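Long-range contact in trwC protein (Escherichia coli, PDB 1QX0), which probably nicks plasmid DNA at the origin of transfer and becomes covalently linked to it to start conjugation, this chain being its N-terminal, metal-binding relaxase domain: residues G83-F88 with H163-N168. Numbering follows the deposited sequence.
Sequences GLDLTF and HAVILN. With ZN (zinc ion), chain D.
H163 ND1 is drawn on by two acceptors of the neighbouring strand. It donates to D85 OD2 over 3.1 Å, meeting that oxygen's syn lone pair somewhat out of the imidazole plane, while a weaker, more bent bond runs to T87 OG1. The setting is the central antiparallel sheet of the TrwC relaxase domain, and it illustrates how a metal site can be built on sheet register: D85 and T87, two apart on strand 81-89, share one face with H163 and V165. D85 CG lies anti to the backbone N (chi1 -179°), which brings the carboxylate alongside H163 ND1, its plane 48° from that of the ring. This second-shell grip should limit rotation of the imidazole, whose far nitrogen, H163 NE2, binds the zinc ion at 2.3 Å; the carboxylate would be expected to make the ring a stronger donor to the metal. H150 and H161 complete the histidine triad, Y18 stacks on the H163 ring, and T87 and H163 pack on phosphate of the bound DNA, consistent with a place at the active centre of this HUH-type relaxase.

Register itself is fixed by two hydrogen-bonded pairs, L84 with I166 and L86 with A164. Within the second, L86 N reaches A164 O almost straight, at 178° and 2.8 Å. The opposite face is apolar: L84 and I166 meet through their CB atoms, and I166 CD1 lies 3.8 Å from L86 CG as those side chains slant across one another. Helix 104-122 covers part of this side, with L118 touching both A164 and F88. A164 CB lies in the plane of the F88 ring at its edge, 4.0 Å from F88 CE1.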
loop_
_atom_site.group_PDB
_atom_site.type_symbol
_atom_site.label_atom_id
_atom_site.label_comp_id
_atom_site.label_asym_id
_atom_site.label_seq_id
_atom_site.Cartn_x
_atom_site.Cartn_y
_atom_site.Cartn_z
ATOM N N GLY B 83 -12.114 -0.991 -6.707
ATOM C CA GLY B 83 -10.737 -0.611 -6.954
ATOM C C GLY B 83 -9.732 -1.682 -6.604
ATOM O O GLY B 83 -10.084 -2.837 -6.417
ATOM N N LEU B 84 -8.474 -1.271 -6.509
ATOM C CA LEU B 84 -7.375 -2.185 -6.269
ATOM C C LEU B 84 -6.399 -1.529 -5.314
ATOM O O LEU B 84 -5.776 -0.519 -5.639
ATOM C CB LEU B 84 -6.698 -2.548 -7.591
ATOM C CG LEU B 84 -5.612 -3.633 -7.559
ATOM C CD1 LEU B 84 -6.173 -4.952 -6.972
ATOM C CD2 LEU B 84 -5.078 -3.886 -8.952
ATOM N N ASP B 85 -6.264 -2.095 -4.123
ATOM C CA ASP B 85 -5.377 -1.514 -3.164
ATOM C C ASP B 85 -4.014 -2.174 -3.314
ATOM O O ASP B 85 -3.879 -3.406 -3.176
ATOM C CB ASP B 85 -5.927 -1.683 -1.728
ATOM C CG ASP B 85 -4.991 -1.050 -0.663
ATOM O OD1 ASP B 85 -3.994 -0.399 -1.061
ATOM O OD2 ASP B 85 -5.168 -1.138 0.583
ATOM N N LEU B 86 -3.001 -1.355 -3.595
ATOM C CA LEU B 86 -1.635 -1.843 -3.602
ATOM C C LEU B 86 -0.935 -1.217 -2.384
ATOM O O LEU B 86 -0.776 0.001 -2.311
ATOM C CB LEU B 86 -0.916 -1.501 -4.906
ATOM C CG LEU B 86 -1.428 -1.905 -6.298
ATOM C CD1 LEU B 86 -0.328 -1.668 -7.299
ATOM C CD2 LEU B 86 -1.845 -3.352 -6.405
ATOM N N THR B 87 -0.554 -2.044 -1.417
ATOM C CA THR B 87 -0.060 -1.498 -0.157
ATOM C C THR B 87 1.446 -1.689 -0.140
ATOM O O THR B 87 1.916 -2.816 -0.135
ATOM C CB THR B 87 -0.781 -2.176 1.058
ATOM O OG1 THR B 87 -2.195 -1.857 1.036
ATOM C CG2 THR B 87 -0.263 -1.640 2.408
ATOM N N PHE B 88 2.201 -0.588 -0.164
ATOM C CA PHE B 88 3.672 -0.670 -0.173
ATOM C C PHE B 88 4.222 -0.478 1.234
ATOM O O PHE B 88 3.938 0.544 1.868
ATOM C CB PHE B 88 4.239 0.452 -1.037
ATOM C CG PHE B 88 3.902 0.330 -2.487
ATOM C CD1 PHE B 88 2.667 0.777 -2.975
ATOM C CD2 PHE B 88 4.828 -0.203 -3.381
ATOM C CE1 PHE B 88 2.358 0.677 -4.339
ATOM C CE2 PHE B 88 4.516 -0.310 -4.731
ATOM C CZ PHE B 88 3.272 0.125 -5.215
ATOM N N HIS B 163 -0.989 3.036 1.102
ATOM C CA HIS B 163 -2.069 2.354 0.419
ATOM C C HIS B 163 -2.294 3.107 -0.861
ATOM O O HIS B 163 -2.750 4.258 -0.841
ATOM C CB HIS B 163 -3.358 2.387 1.224
ATOM C CG HIS B 163 -3.268 1.710 2.547
ATOM N ND1 HIS B 163 -3.484 0.358 2.708
ATOM C CD2 HIS B 163 -3.031 2.207 3.787
ATOM C CE1 HIS B 163 -3.366 0.051 3.989
ATOM N NE2 HIS B 163 -3.095 1.155 4.663
ATOM N N ALA B 164 -1.944 2.473 -1.963
ATOM C CA ALA B 164 -2.201 3.048 -3.270
ATOM C C ALA B 164 -3.515 2.443 -3.712
ATOM O O ALA B 164 -3.561 1.290 -4.129
ATOM C CB ALA B 164 -1.064 2.722 -4.252
ATOM N N VAL B 165 -4.583 3.217 -3.573
ATOM C CA VAL B 165 -5.896 2.757 -3.970
ATOM C C VAL B 165 -6.126 3.111 -5.457
ATOM O O VAL B 165 -6.354 4.273 -5.789
ATOM C CB VAL B 165 -7.000 3.362 -3.047
ATOM C CG1 VAL B 165 -8.384 2.924 -3.496
ATOM C CG2 VAL B 165 -6.771 2.939 -1.587
ATOM N N ILE B 166 -6.062 2.099 -6.327
ATOM C CA ILE B 166 -6.346 2.238 -7.748
ATOM C C ILE B 166 -7.837 2.148 -7.992
ATOM O O ILE B 166 -8.464 1.124 -7.718
ATOM C CB ILE B 166 -5.615 1.170 -8.587
ATOM C CG1 ILE B 166 -4.079 1.325 -8.487
ATOM C CG2 ILE B 166 -6.016 1.292 -10.028
ATOM C CD1 ILE B 166 -3.335 0.054 -8.948
ATOM N N LEU B 167 -8.438 3.215 -8.494
ATOM C CA LEU B 167 -9.871 3.126 -8.741
ATOM C C LEU B 167 -10.180 2.184 -9.917
ATOM O O LEU B 167 -9.355 1.971 -10.806
ATOM C CB LEU B 167 -10.512 4.519 -8.823
ATOM C CG LEU B 167 -10.358 5.031 -7.372
ATOM C CD1 LEU B 167 -9.345 6.169 -7.184
ATOM C CD2 LEU B 167 -11.683 5.343 -6.701
ATOM N N ASN B 168 -11.344 1.556 -9.864
ATOM C CA ASN B 168 -11.707 0.593 -10.871
ATOM C C ASN B 168 -12.230 1.347 -12.124
ATOM O O ASN B 168 -13.416 1.303 -12.471
ATOM C CB ASN B 168 -12.709 -0.433 -10.312
ATOM C CG ASN B 168 -13.051 -1.502 -11.321
ATOM O OD1 ASN B 168 -12.225 -1.833 -12.165
ATOM N ND2 ASN B 168 -14.281 -2.015 -11.272
HETATM ZN ZN ZN D . -2.440 1.864 6.724
HETATM O O HOH W 1 -2.875 -0.401 7.674
#